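Local coordinates for protein triacylglycerol lipase (Yarrowia lipolytica, PDB 3O0D) that probably hydrolyses triacylglycerols, as a secreted, glycosylated lipase of the alpha/beta-hydrolase class, at residues P51-E57 with Y71-A77; L64-V68 with Q131-T136; Q189-A195 with G240-C244; P211-V216 with M264-Q268. One frame throughout, in Å; residues are numbered along the deposited sequence. Where two conformers were deposited one is given.

Interaction 1: P51-E57 with Y71-A77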
loop_
_atom_site.group_PDB
_atom_site.type_symbol
_atom_site.label_atom_id
_atom_site.label_comp_id
_atom_site.label_asym_id
_atom_site.label_seq_id
_atom_site.Cartn_x
_atom_site.Cartn_y
_atom_site.Cartn_z
ATOM N N PRO A 51 5.206 -12.932 -16.896
ATOM C CA PRO A 51 5.545 -12.938 -18.332
ATOM C C PRO A 51 4.897 -11.681 -18.966
ATOM O O PRO A 51 3.795 -11.228 -18.617
ATOM C CB PRO A 51 4.839 -14.219 -18.900
ATOM C CG PRO A 51 3.706 -14.497 -17.830
ATOM C CD PRO A 51 4.276 -14.034 -16.468
ATOM N N ASN A 52 5.568 -11.208 -19.993
ATOM C CA ASN A 52 5.112 -10.030 -20.767
ATOM C C ASN A 52 5.058 -8.759 -20.003
ATOM O O ASN A 52 4.289 -7.844 -20.303
ATOM C CB ASN A 52 3.749 -10.339 -21.424
ATOM C CG ASN A 52 3.707 -9.876 -22.860
ATOM O OD1 ASN A 52 4.510 -9.072 -23.346
ATOM N ND2 ASN A 52 2.627 -10.396 -23.617
ATOM N N VAL A 53 5.951 -8.662 -18.978
ATOM C CA VAL A 53 6.049 -7.418 -18.229
ATOM C C VAL A 53 7.371 -6.804 -18.629
ATOM O O VAL A 53 8.373 -7.497 -18.801
ATOM C CB VAL A 53 6.032 -7.675 -16.722
ATOM C CG1 VAL A 53 6.505 -6.413 -15.885
ATOM C CG2 VAL A 53 4.590 -8.082 -16.245
ATOM N N GLU A 54 7.321 -5.491 -18.806
ATOM C CA GLU A 54 8.603 -4.704 -19.066
ATOM C C GLU A 54 8.758 -3.612 -18.049
ATOM O O GLU A 54 7.828 -2.839 -17.750
ATOM C CB GLU A 54 8.654 -4.204 -20.492
ATOM C CG GLU A 54 7.593 -3.281 -20.797
ATOM C CD GLU A 54 7.757 -2.651 -22.220
ATOM O OE1 GLU A 54 8.893 -2.469 -22.701
ATOM O OE2 GLU A 54 6.733 -2.349 -22.859
ATOM N N LEU A 55 9.983 -3.587 -17.490
ATOM C CA LEU A 55 10.394 -2.550 -16.586
ATOM C C LEU A 55 10.511 -1.236 -17.450
ATOM O O LEU A 55 11.178 -1.263 -18.526
ATOM C CB LEU A 55 11.695 -2.924 -15.964
ATOM C CG LEU A 55 12.280 -1.803 -15.056
ATOM C CD1 LEU A 55 11.424 -1.554 -13.744
ATOM C CD2 LEU A 55 13.717 -2.131 -14.714
ATOM N N ILE A 56 9.860 -0.197 -16.962
ATOM C CA ILE A 56 9.982 1.121 -17.649
ATOM C C ILE A 56 11.143 1.896 -16.992
ATOM O O ILE A 56 12.092 2.355 -17.699
ATOM C CB ILE A 56 8.664 1.913 -17.688
ATOM C CG1 ILE A 56 7.617 1.101 -18.544
ATOM C CG2 ILE A 56 8.958 3.356 -18.338
ATOM C CD1 ILE A 56 8.204 0.378 -19.808
ATOM N N GLU A 57 11.051 2.060 -15.678
ATOM C CA GLU A 57 12.038 2.925 -14.976
ATOM C C GLU A 57 12.065 2.534 -13.526
ATOM O O GLU A 57 11.016 2.306 -12.938
ATOM C CB GLU A 57 11.577 4.406 -15.059
ATOM C CG GLU A 57 12.652 5.368 -14.576
ATOM C CD GLU A 57 12.447 6.831 -15.044
ATOM O OE1 GLU A 57 11.928 7.084 -16.168
ATOM O OE2 GLU A 57 12.894 7.714 -14.278
ATOM N N TYR A 71 9.492 1.193 -8.699
ATOM C CA TYR A 71 9.667 1.062 -10.163
ATOM C C TYR A 71 8.282 1.207 -10.838
ATOM O O TYR A 71 7.224 1.165 -10.203
ATOM C CB TYR A 71 10.256 -0.308 -10.596
ATOM C CG TYR A 71 9.363 -1.518 -10.161
ATOM C CD1 TYR A 71 8.384 -2.072 -11.056
ATOM C CD2 TYR A 71 9.565 -2.157 -8.959
ATOM C CE1 TYR A 71 7.602 -3.158 -10.665
ATOM C CE2 TYR A 71 8.765 -3.276 -8.550
ATOM C CZ TYR A 71 7.825 -3.757 -9.451
ATOM O OH TYR A 71 7.075 -4.858 -9.076
ATOM N N LEU A 72 8.375 1.483 -12.125
ATOM C CA LEU A 72 7.214 1.611 -12.965
ATOM C C LEU A 72 7.375 0.515 -13.966
ATOM O O LEU A 72 8.404 0.380 -14.667
ATOM C CB LEU A 72 7.264 3.009 -13.635
ATOM C CG LEU A 72 6.161 3.383 -14.630
ATOM C CD1 LEU A 72 4.750 3.287 -14.083
ATOM C CD2 LEU A 72 6.496 4.814 -15.187
ATOM N N ALA A 73 6.283 -0.297 -14.179
ATOM C CA ALA A 73 6.398 -1.346 -15.215
ATOM C C ALA A 73 5.057 -1.453 -15.964
ATOM O O ALA A 73 4.044 -0.924 -15.485
ATOM C CB ALA A 73 6.660 -2.705 -14.522
ATOM N N VAL A 74 5.084 -2.136 -17.125
ATOM C CA VAL A 74 3.853 -2.325 -17.949
ATOM C C VAL A 74 3.703 -3.851 -18.145
ATOM O O VAL A 74 4.634 -4.515 -18.600
ATOM C CB VAL A 74 4.020 -1.660 -19.303
ATOM C CG1 VAL A 74 2.719 -1.943 -20.139
ATOM C CG2 VAL A 74 4.159 -0.134 -19.089
ATOM N N ASP A 75 2.510 -4.361 -17.840
ATOM C CA ASP A 75 2.248 -5.837 -17.943
ATOM C C ASP A 75 1.242 -5.881 -19.149
ATOM O O ASP A 75 0.064 -5.491 -19.041
ATOM C CB ASP A 75 1.580 -6.286 -16.703
ATOM C CG ASP A 75 1.340 -7.810 -16.681
ATOM O OD1 ASP A 75 1.139 -8.360 -17.786
ATOM O OD2 ASP A 75 1.331 -8.412 -15.583
ATOM N N HIS A 76 1.794 -6.333 -20.254
ATOM C CA HIS A 76 1.047 -6.507 -21.510
ATOM C C HIS A 76 0.193 -7.745 -21.429
ATOM O O HIS A 76 -0.685 -7.926 -22.318
ATOM C CB HIS A 76 2.078 -6.660 -22.625
ATOM C CG HIS A 76 2.901 -5.428 -22.839
ATOM N ND1 HIS A 76 2.352 -4.248 -23.308
ATOM C CD2 HIS A 76 4.198 -5.161 -22.578
ATOM C CE1 HIS A 76 3.291 -3.307 -23.350
ATOM N NE2 HIS A 76 4.427 -3.847 -22.940
ATOM N N ALA A 77 0.429 -8.647 -20.466
ATOM C CA ALA A 77 -0.486 -9.842 -20.364
ATOM C C ALA A 77 -1.724 -9.446 -19.628
ATOM O O ALA A 77 -2.846 -9.831 -19.993
ATOM C CB ALA A 77 0.191 -11.012 -19.680
#
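E54 and H76 meet through one nearly straight bond: H76 NE2 donates to E54 OE2 at 2.8 Å with an angle of 172° at the hydrogen. The oxygen lies in the plane of the imidazole, whereas the histidine reaches it on the anti side and somewhat out of the carboxylate plane. With chi1 at 63°, E54 CG stands between the backbone N and the carbonyl carbon, and the extended chain beyond it carries the carboxylate to the ring edge. V74 CG1 lies against one face of the same ring, and Y154 OH bonds to ND1, so both nitrogens are engaged. Beside V74 the apolar row continues, I56 CG1 resting 3.7 Å from V74 CG2, and helix 127-150 packs on this side through K143, L144 and V147. On the other side of the sheet, V53 CG2 presses on the carboxylate carbon of D75, whose OD2 bonds to Y82 OH, and L55 CD1 sits 3.6 Å from Y71 CB. The backbones beneath form an antiparallel beta hairpin of strands 53-60 and 68-75 at one edge of the central sheet. E54 and V74 exchange two bonds, E54 N to V74 O and V74 N to E54 O, each 2.9 Å. Further on, a classic beta bulge sets I56 and E57 both opposite L72: L72 O accepts from I56 N at 2.8 Å and from E57 N at 3.3 Å. The nearby carboxylate may raise the imidazole's affinity for a second proton; in that case the bond, near the hairpin's open end, would gain an ionic component.

Interaction 2: L64-V68 with Q131-T136. With NAG (2-acetamido-2-deoxy-beta-D-glucopyranose), chain I.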
loop_
_atom_site.group_PDB
_atom_site.type_symbol
_atom_site.label_atom_id
_atom_site.label_comp_id
_atom_site.label_asym_id
_atom_site.label_seq_id
_atom_site.Cartn_x
_atom_site.Cartn_y
_atom_site.Cartn_z
ATOM N N LEU A 64 16.206 11.528 2.673
ATOM C CA LEU A 64 15.416 11.788 3.876
ATOM C C LEU A 64 14.822 10.475 4.300
ATOM O O LEU A 64 14.692 9.553 3.426
ATOM C CB LEU A 64 14.296 12.758 3.582
ATOM C CG LEU A 64 14.845 14.092 3.054
ATOM C CD1 LEU A 64 13.709 14.995 2.524
ATOM C CD2 LEU A 64 15.663 14.799 4.185
ATOM N N ILE A 65 14.491 10.414 5.592
ATOM C CA ILE A 65 14.027 9.177 6.228
ATOM C C ILE A 65 12.713 8.704 5.612
ATOM O O ILE A 65 12.458 7.513 5.562
ATOM C CB ILE A 65 13.904 9.320 7.773
ATOM C CG1 ILE A 65 13.498 7.998 8.362
ATOM C CG2 ILE A 65 12.884 10.372 8.186
ATOM C CD1 ILE A 65 14.631 6.961 8.236
ATOM N N PHE A 66 11.926 9.631 5.094
ATOM C CA PHE A 66 10.652 9.194 4.415
ATOM C C PHE A 66 10.682 9.149 2.900
ATOM O O PHE A 66 9.593 9.068 2.247
ATOM C CB PHE A 66 9.542 10.065 4.906
ATOM C CG PHE A 66 9.106 9.731 6.296
ATOM C CD1 PHE A 66 8.251 8.652 6.536
ATOM C CD2 PHE A 66 9.518 10.508 7.371
ATOM C CE1 PHE A 66 7.854 8.350 7.791
ATOM C CE2 PHE A 66 9.097 10.217 8.658
ATOM C CZ PHE A 66 8.314 9.146 8.897
ATOM N N ASP A 67 11.848 9.144 2.327
ATOM C CA ASP A 67 11.987 9.055 0.882
ATOM C C ASP A 67 11.771 7.598 0.400
ATOM O O ASP A 67 11.816 6.642 1.201
ATOM C CB ASP A 67 13.333 9.508 0.438
ATOM C CG ASP A 67 13.429 11.054 0.333
ATOM O OD1 ASP A 67 12.397 11.769 0.434
ATOM O OD2 ASP A 67 14.557 11.492 0.081
ATOM N N VAL A 68 11.541 7.480 -0.909
ATOM C CA VAL A 68 11.044 6.240 -1.478
ATOM C C VAL A 68 11.900 5.740 -2.623
ATOM O O VAL A 68 12.681 6.497 -3.279
ATOM C CB VAL A 68 9.532 6.379 -1.905
ATOM C CG1 VAL A 68 8.606 6.624 -0.759
ATOM C CG2 VAL A 68 9.432 7.440 -2.992
ATOM N N GLN A 131 5.492 13.507 2.627
ATOM C CA GLN A 131 6.762 13.493 1.978
ATOM C C GLN A 131 7.042 12.226 1.107
ATOM O O GLN A 131 7.697 12.290 0.052
ATOM C CB GLN A 131 7.902 13.647 3.006
ATOM C CG GLN A 131 9.322 13.547 2.430
ATOM C CD GLN A 131 9.624 14.557 1.325
ATOM O OE1 GLN A 131 8.983 15.608 1.238
ATOM N NE2 GLN A 131 10.586 14.230 0.469
ATOM N N SER A 132 6.635 11.067 1.597
ATOM C CA SER A 132 6.830 9.832 0.849
ATOM C C SER A 132 6.056 9.900 -0.492
ATOM O O SER A 132 6.580 9.513 -1.526
ATOM C CB SER A 132 6.308 8.668 1.679
ATOM O OG SER A 132 6.857 8.737 2.995
ATOM N N TYR A 133 4.836 10.399 -0.371
ATOM C CA TYR A 133 3.925 10.608 -1.581
ATOM C C TYR A 133 4.626 11.641 -2.494
ATOM O O TYR A 133 4.819 11.437 -3.666
ATOM C CB TYR A 133 2.531 11.072 -1.206
ATOM C CG TYR A 133 1.960 11.691 -2.470
ATOM C CD1 TYR A 133 1.521 10.887 -3.487
ATOM C CD2 TYR A 133 1.813 13.096 -2.582
ATOM C CE1 TYR A 133 1.019 11.458 -4.728
ATOM C CE2 TYR A 133 1.319 13.655 -3.785
ATOM C CZ TYR A 133 0.922 12.851 -4.818
ATOM O OH TYR A 133 0.414 13.419 -5.985
ATOM N N ASN A 134 5.091 12.746 -1.923
ATOM C CA ASN A 134 5.718 13.719 -2.787
ATOM C C ASN A 134 6.924 13.274 -3.456
ATOM O O ASN A 134 7.187 13.648 -4.600
ATOM C CB ASN A 134 5.993 15.027 -1.958
ATOM C CG ASN A 134 5.183 16.171 -2.404
ATOM O OD1 ASN A 134 3.959 16.117 -2.536
ATOM N ND2 ASN A 134 5.904 17.310 -2.573
ATOM N N ASN A 135 7.750 12.534 -2.726
ATOM C CA ASN A 135 8.954 12.032 -3.232
ATOM C C ASN A 135 8.679 11.007 -4.338
ATOM O O ASN A 135 9.447 10.861 -5.257
ATOM C CB ASN A 135 9.851 11.447 -2.077
ATOM C CG ASN A 135 11.209 11.184 -2.507
ATOM O OD1 ASN A 135 11.968 12.109 -3.055
ATOM N ND2 ASN A 135 11.668 9.996 -2.272
ATOM N N THR A 136 7.593 10.295 -4.223
ATOM C CA THR A 136 7.231 9.385 -5.359
ATOM C C THR A 136 6.840 10.242 -6.623
ATOM O O THR A 136 7.410 10.037 -7.680
ATOM C CB THR A 136 6.031 8.490 -5.029
ATOM O OG1 THR A 136 6.186 7.869 -3.772
ATOM C CG2 THR A 136 5.891 7.341 -6.134
HETATM C C1 NAG I . 5.297 18.539 -3.049
HETATM C C2 NAG I . 5.446 19.701 -2.073
HETATM C C3 NAG I . 5.093 20.977 -2.829
HETATM C C4 NAG I . 5.811 21.143 -4.168
HETATM C C5 NAG I . 5.656 19.884 -5.019
HETATM C C6 NAG I . 6.572 19.780 -6.231
HETATM C C7 NAG I . 5.067 19.194 0.269
HETATM C C8 NAG I . 4.153 19.110 1.428
HETATM N N2 NAG I . 4.580 19.583 -0.926
HETATM O O3 NAG I . 5.300 22.133 -1.997
HETATM O O4 NAG I . 5.143 22.222 -4.810
HETATM O O5 NAG I . 6.013 18.739 -4.243
HETATM O O6 NAG I . 5.933 18.896 -7.126
HETATM O O7 NAG I . 6.241 18.910 0.419
#
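Q131 presents its amide to D67 from near the start of helix 127-150, against the type I beta turn L64-D67 that leads into strand 68-75 of the alpha/beta-hydrolase sheet. The bond from Q131 NE2 to D67 OD1 is 3.1 Å long and lies in the glutamine's amide plane, while the carboxylate plane is turned 44° from it. Q131 CG points away from the backbone N (chi1 176°), and a bend at chi2 then swings the amide over to the turn. The N135 amide stacks nearly parallel on the same carboxylate, 16° between planes. Within the turn, D67 OD2 receives L64 N from above the carboxylate plane, so the aspartate ties the turn to itself as well as to the helix. Replacing D67 by an alanine would probably leave the Q131 amide and L64 N each without its carboxylate oxygen and free the turn to shift against the helix. Deeper in, V68 CG1 lies 3.6 Å from S132 O, and V68 CG2 touches T136 OG1 at 3.4 Å, the two side chains crossing at about a right angle. N134 points elsewhere and carries the N-linked sugar: its ND2 is bonded to C1 of the NAG at 1.5 Å.

Interaction 3: Q189-A195 with G240-C244. With K (potassium ion), chain N.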
loop_
_atom_site.group_PDB
_atom_site.type_symbol
_atom_site.label_atom_id
_atom_site.label_comp_id
_atom_site.label_asym_id
_atom_site.label_seq_id
_atom_site.Cartn_x
_atom_site.Cartn_y
_atom_site.Cartn_z
ATOM N N GLN A 189 0.491 -1.525 5.688
ATOM C CA GLN A 189 0.461 -0.040 5.621
ATOM C C GLN A 189 0.123 0.631 6.920
ATOM O O GLN A 189 -0.868 0.327 7.559
ATOM C CB GLN A 189 -0.610 0.321 4.590
ATOM C CG GLN A 189 -0.787 1.917 4.354
ATOM C CD GLN A 189 -2.246 2.185 4.164
ATOM O OE1 GLN A 189 -2.856 1.546 3.285
ATOM N NE2 GLN A 189 -2.845 3.017 5.024
ATOM N N PRO A 190 0.936 1.628 7.350
ATOM C CA PRO A 190 0.656 2.324 8.607
ATOM C C PRO A 190 -0.565 3.264 8.449
ATOM O O PRO A 190 -1.015 3.496 7.264
ATOM C CB PRO A 190 1.982 3.115 8.852
ATOM C CG PRO A 190 2.556 3.396 7.451
ATOM C CD PRO A 190 2.118 2.087 6.630
ATOM N N ILE A 191 -1.161 3.739 9.558
ATOM C CA ILE A 191 -2.282 4.665 9.480
ATOM C C ILE A 191 -1.798 6.024 8.916
ATOM O O ILE A 191 -0.815 6.574 9.415
ATOM C CB ILE A 191 -2.855 4.872 10.877
ATOM C CG1 ILE A 191 -3.232 3.556 11.517
ATOM C CG2 ILE A 191 -4.180 5.733 10.782
ATOM C CD1 ILE A 191 -3.443 3.661 13.039
ATOM N N VAL A 192 -2.446 6.524 7.881
ATOM C CA VAL A 192 -1.950 7.654 7.136
ATOM C C VAL A 192 -2.425 9.035 7.703
ATOM O O VAL A 192 -1.643 10.042 7.693
ATOM C CB VAL A 192 -2.306 7.429 5.623
ATOM C CG1 VAL A 192 -2.063 8.661 4.839
ATOM C CG2 VAL A 192 -1.344 6.244 5.059
ATOM N N GLY A 193 -3.663 9.097 8.112
ATOM C CA GLY A 193 -4.278 10.410 8.488
ATOM C C GLY A 193 -5.330 10.352 9.554
ATOM O O GLY A 193 -5.509 9.368 10.261
ATOM N N ASN A 194 -6.113 11.422 9.632
ATOM C CA ASN A 194 -7.105 11.532 10.647
ATOM C C ASN A 194 -8.514 11.091 10.232
ATOM O O ASN A 194 -8.681 10.503 9.164
ATOM C CB ASN A 194 -7.043 13.022 11.134
ATOM C CG ASN A 194 -7.711 13.953 10.130
ATOM O OD1 ASN A 194 -7.821 13.621 8.936
ATOM N ND2 ASN A 194 -8.198 15.129 10.614
ATOM N N ALA A 195 -9.517 11.281 11.090
ATOM C CA ALA A 195 -10.878 10.786 10.809
ATOM C C ALA A 195 -11.456 11.491 9.583
ATOM O O ALA A 195 -12.058 10.872 8.717
ATOM C CB ALA A 195 -11.795 10.905 12.036
ATOM N N GLY A 240 -6.597 10.618 17.124
ATOM C CA GLY A 240 -6.636 11.457 15.934
ATOM C C GLY A 240 -6.432 10.571 14.685
ATOM O O GLY A 240 -7.198 10.684 13.739
ATOM N N TYR A 241 -5.429 9.701 14.694
ATOM C CA TYR A 241 -5.150 8.847 13.494
ATOM C C TYR A 241 -6.185 7.747 13.445
ATOM O O TYR A 241 -6.481 7.110 14.474
ATOM C CB TYR A 241 -3.798 8.157 13.610
ATOM C CG TYR A 241 -2.663 9.045 13.257
ATOM C CD1 TYR A 241 -2.047 9.846 14.240
ATOM C CD2 TYR A 241 -2.196 9.134 11.951
ATOM C CE1 TYR A 241 -0.995 10.697 13.910
ATOM C CE2 TYR A 241 -1.149 10.000 11.624
ATOM C CZ TYR A 241 -0.562 10.776 12.605
ATOM O OH TYR A 241 0.465 11.622 12.243
ATOM N N GLN A 242 -6.689 7.455 12.248
ATOM C CA GLN A 242 -7.505 6.268 12.098
ATOM C C GLN A 242 -7.406 5.820 10.609
ATOM O O GLN A 242 -7.227 6.610 9.722
ATOM C CB GLN A 242 -8.955 6.485 12.501
ATOM C CG GLN A 242 -9.724 7.422 11.651
ATOM C CD GLN A 242 -11.220 7.534 12.081
ATOM O OE1 GLN A 242 -11.528 7.860 13.226
ATOM N NE2 GLN A 242 -12.129 7.274 11.153
ATOM N N HIS A 243 -7.573 4.518 10.383
ATOM C CA HIS A 243 -7.543 4.019 9.052
ATOM C C HIS A 243 -8.857 4.288 8.292
ATOM O O HIS A 243 -9.943 4.424 8.887
ATOM C CB HIS A 243 -7.412 2.481 9.102
ATOM C CG HIS A 243 -5.969 1.948 9.143
ATOM N ND1 HIS A 243 -5.004 2.229 8.216
ATOM C CD2 HIS A 243 -5.406 1.080 10.026
ATOM C CE1 HIS A 243 -3.897 1.532 8.500
ATOM N NE2 HIS A 243 -4.119 0.833 9.607
ATOM N N CYS A 244 -8.712 4.315 6.983
ATOM C CA CYS A 244 -9.858 4.109 6.108
ATOM C C CYS A 244 -10.287 2.643 6.146
ATOM O O CYS A 244 -9.595 1.766 6.735
ATOM C CB CYS A 244 -9.458 4.531 4.687
ATOM S SG CYS A 244 -8.233 3.451 3.862
HETATM K K K N . -5.373 4.519 6.171
HETATM O O HOH W 1 -5.828 7.250 7.574
#
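Q242 N donates to G193 O at 3.0 Å, nearly in line with the carbonyl, where the two irregular segments run past each other with end-to-end directions 129° apart. The same carbonyl is approached by Y241 CA at 3.3 Å, and N194 CA in turn comes close to G240 O. Against this backbone I191 spreads its branches. Its CG1 sits over one face of the H243 imidazole, 3.6 Å from the ring centroid and 15° off the normal, while CG2 reaches the backbone of Q242 and Y241 CB. The branches part in this way because CG1 is anti to the carbonyl carbon (chi1 -55°) and CG2 anti to the backbone N. I191 O is buried here with no polar partner in the model. The H243 ring is held at its edges too: Q189 O lies near its plane beside CE1, NE2 bonds to P233 O, and ND1 faces a potassium ion at 3.1 Å, also in the ring plane. The first loop follows strand 183-187 of the central alpha/beta-hydrolase sheet and leads straight into helix 195-206; the second comes just before strand 247-250. N194 occupies the N-cap of that helix, its OD1 accepting from F197 N. The potassium ion lies between the segments, bound also by the side-chain amide of Q189 and by a water. That water accepts from G193 N and donates to Q242 O at 2.6 Å, so one molecule joins both backbones and the ion. Farther along, the extended Q242 chain lays its amide beside A195, A195 CB standing 3.3 Å from Q242 OE1.

Interaction 4: P211-V216 with M264-Q268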
loop_
_atom_site.group_PDB
_atom_site.type_symbol
_atom_site.label_atom_id
_atom_site.label_comp_id
_atom_site.label_asym_id
_atom_site.label_seq_id
_atom_site.Cartn_x
_atom_site.Cartn_y
_atom_site.Cartn_z
ATOM N N PRO A 211 -18.618 1.868 4.728
ATOM C CA PRO A 211 -18.919 1.026 3.543
ATOM C C PRO A 211 -18.873 -0.474 3.864
ATOM O O PRO A 211 -18.151 -0.916 4.767
ATOM C CB PRO A 211 -17.834 1.353 2.561
ATOM C CG PRO A 211 -16.623 1.758 3.468
ATOM C CD PRO A 211 -17.321 2.568 4.574
ATOM N N ASP A 212 -19.655 -1.220 3.122
ATOM C CA ASP A 212 -19.632 -2.683 3.193
ATOM C C ASP A 212 -18.410 -3.091 2.328
ATOM O O ASP A 212 -18.379 -2.953 1.086
ATOM C CB ASP A 212 -20.981 -3.252 2.701
ATOM C CG ASP A 212 -20.967 -4.768 2.553
ATOM O OD1 ASP A 212 -19.935 -5.469 2.898
ATOM O OD2 ASP A 212 -21.961 -5.243 1.981
ATOM N N VAL A 213 -17.386 -3.612 3.006
ATOM C CA VAL A 213 -16.123 -3.986 2.328
ATOM C C VAL A 213 -15.870 -5.474 2.572
ATOM O O VAL A 213 -14.697 -5.914 2.606
ATOM C CB VAL A 213 -14.897 -3.106 2.795
ATOM C CG1 VAL A 213 -15.134 -1.603 2.318
ATOM C CG2 VAL A 213 -14.698 -3.137 4.303
ATOM N N SER A 214 -16.926 -6.261 2.628
ATOM C CA SER A 214 -16.831 -7.695 2.906
ATOM C C SER A 214 -16.476 -8.519 1.661
ATOM O O SER A 214 -16.133 -9.657 1.788
ATOM C CB SER A 214 -18.135 -8.211 3.482
ATOM O OG SER A 214 -19.158 -8.070 2.541
ATOM N N LYS A 215 -16.554 -7.899 0.484
ATOM C CA LYS A 215 -16.357 -8.613 -0.776
ATOM C C LYS A 215 -15.243 -8.139 -1.662
ATOM O O LYS A 215 -14.981 -6.918 -1.775
ATOM C CB LYS A 215 -17.710 -8.649 -1.588
ATOM C CG LYS A 215 -18.739 -9.606 -0.873
ATOM C CD LYS A 215 -20.102 -9.493 -1.524
ATOM C CE LYS A 215 -21.157 -10.272 -0.801
ATOM N NZ LYS A 215 -21.717 -9.455 0.294
ATOM N N VAL A 216 -14.635 -9.077 -2.376
ATOM C CA VAL A 216 -13.713 -8.780 -3.457
ATOM C C VAL A 216 -14.522 -8.728 -4.730
ATOM O O VAL A 216 -15.383 -9.610 -4.945
ATOM C CB VAL A 216 -12.682 -9.890 -3.612
ATOM C CG1 VAL A 216 -11.789 -9.611 -4.710
ATOM C CG2 VAL A 216 -11.855 -10.004 -2.246
ATOM N N MET A 264 -11.803 -10.886 4.728
ATOM C CA MET A 264 -12.087 -9.471 4.478
ATOM C C MET A 264 -12.739 -8.922 5.746
ATOM O O MET A 264 -13.654 -9.538 6.309
ATOM C CB MET A 264 -13.145 -9.417 3.339
ATOM C CG MET A 264 -12.774 -10.151 2.029
ATOM S SD MET A 264 -11.265 -9.507 1.340
ATOM C CE MET A 264 -11.794 -7.849 0.696
ATOM N N CYS A 265 -12.216 -7.791 6.263
ATOM C CA CYS A 265 -12.656 -7.282 7.578
ATOM C C CYS A 265 -13.558 -6.096 7.331
ATOM O O CYS A 265 -13.159 -5.277 6.546
ATOM C CB CYS A 265 -11.395 -6.738 8.296
ATOM S SG CYS A 265 -10.182 -8.132 8.481
ATOM N N GLN A 266 -14.678 -6.052 8.019
ATOM C CA GLN A 266 -15.512 -4.756 8.056
ATOM C C GLN A 266 -14.819 -3.730 8.930
ATOM O O GLN A 266 -14.056 -4.034 9.858
ATOM C CB GLN A 266 -16.880 -4.964 8.530
ATOM C CG GLN A 266 -17.703 -5.913 7.609
ATOM C CD GLN A 266 -18.191 -5.300 6.370
ATOM O OE1 GLN A 266 -17.649 -4.329 5.879
ATOM N NE2 GLN A 266 -19.227 -5.916 5.776
ATOM N N GLY A 267 -15.096 -2.481 8.604
ATOM C CA GLY A 267 -14.753 -1.354 9.499
ATOM C C GLY A 267 -13.402 -0.726 9.435
ATOM O O GLY A 267 -12.438 -1.217 8.819
ATOM N N GLN A 268 -13.253 0.352 10.213
ATOM C CA GLN A 268 -11.985 1.009 10.189
ATOM C C GLN A 268 -11.053 0.455 11.301
ATOM O O GLN A 268 -9.862 0.777 11.317
ATOM C CB GLN A 268 -12.165 2.581 10.319
ATOM C CG GLN A 268 -12.840 3.175 9.052
ATOM C CD GLN A 268 -13.305 4.607 9.246
ATOM O OE1 GLN A 268 -13.354 5.426 8.279
ATOM N NE2 GLN A 268 -13.687 4.906 10.474
#
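M264, near the end of strand 262-265, packs against the loop 211-216 that leads from helix 195-206 towards strand 222-227 of the central sheet, and an Asx turn at D212 shapes that loop. The two segments run nearly antiparallel, 171° apart end to end. The methionine bends at chi2 and chi3, which folds its methyl back over the loop: CE touches V216 CG2 at 3.6 Å, while M264 CB and CG each lie 3.4 Å from S214 O. F18 of helix 12-27 touches both M264 and V216. C265 turns its side chain away into a disulfide with C273, but its carbonyl oxygen meets V213 CG2 at 3.5 Å. Q266 carries the polar part of the contact. With CG anti to the carbonyl carbon (chi1 -62°) and the chain bent at chi2, its amide faces the loop: OE1 accepts from V213 N at 3.0 Å, along a nearly straight 171° line, and NE2 donates to D212 OD1 from above the carboxylate plane, also at 3.0 Å. A leucine in its place would probably leave V213 N without an acceptor and take one of the three donors from D212 OD1. G267 follows at positive phi, a conformation that favours glycine. The other two donors to D212 OD1 come from S214: its N closes the Asx turn, and its OG sits 2.7 Å from the carboxylate oxygen on the syn side.

Interactions 1 and 4 both reach the central sheet, far apart: 1 pairs two strands at its edge by antiparallel backbone bonds interrupted by one bulge, whereas 4 fixes an irregular loop to a strand end through a glutamine amide. Interaction 1 is only partly buried; the other three are mostly buried. Interaction 2 adjoins interaction 1 in sequence, and helix 127-150, which supplies half of 2, also packs on the hairpin of 1. The chemistry of interaction 2 is side-chain amide against carboxylate, with a glycan attached nearby. Interaction 3 differs in relying on a potassium ion and a water between two loops. It touches interaction 4, where Q268 CG lies 3.2 Å from H243 O.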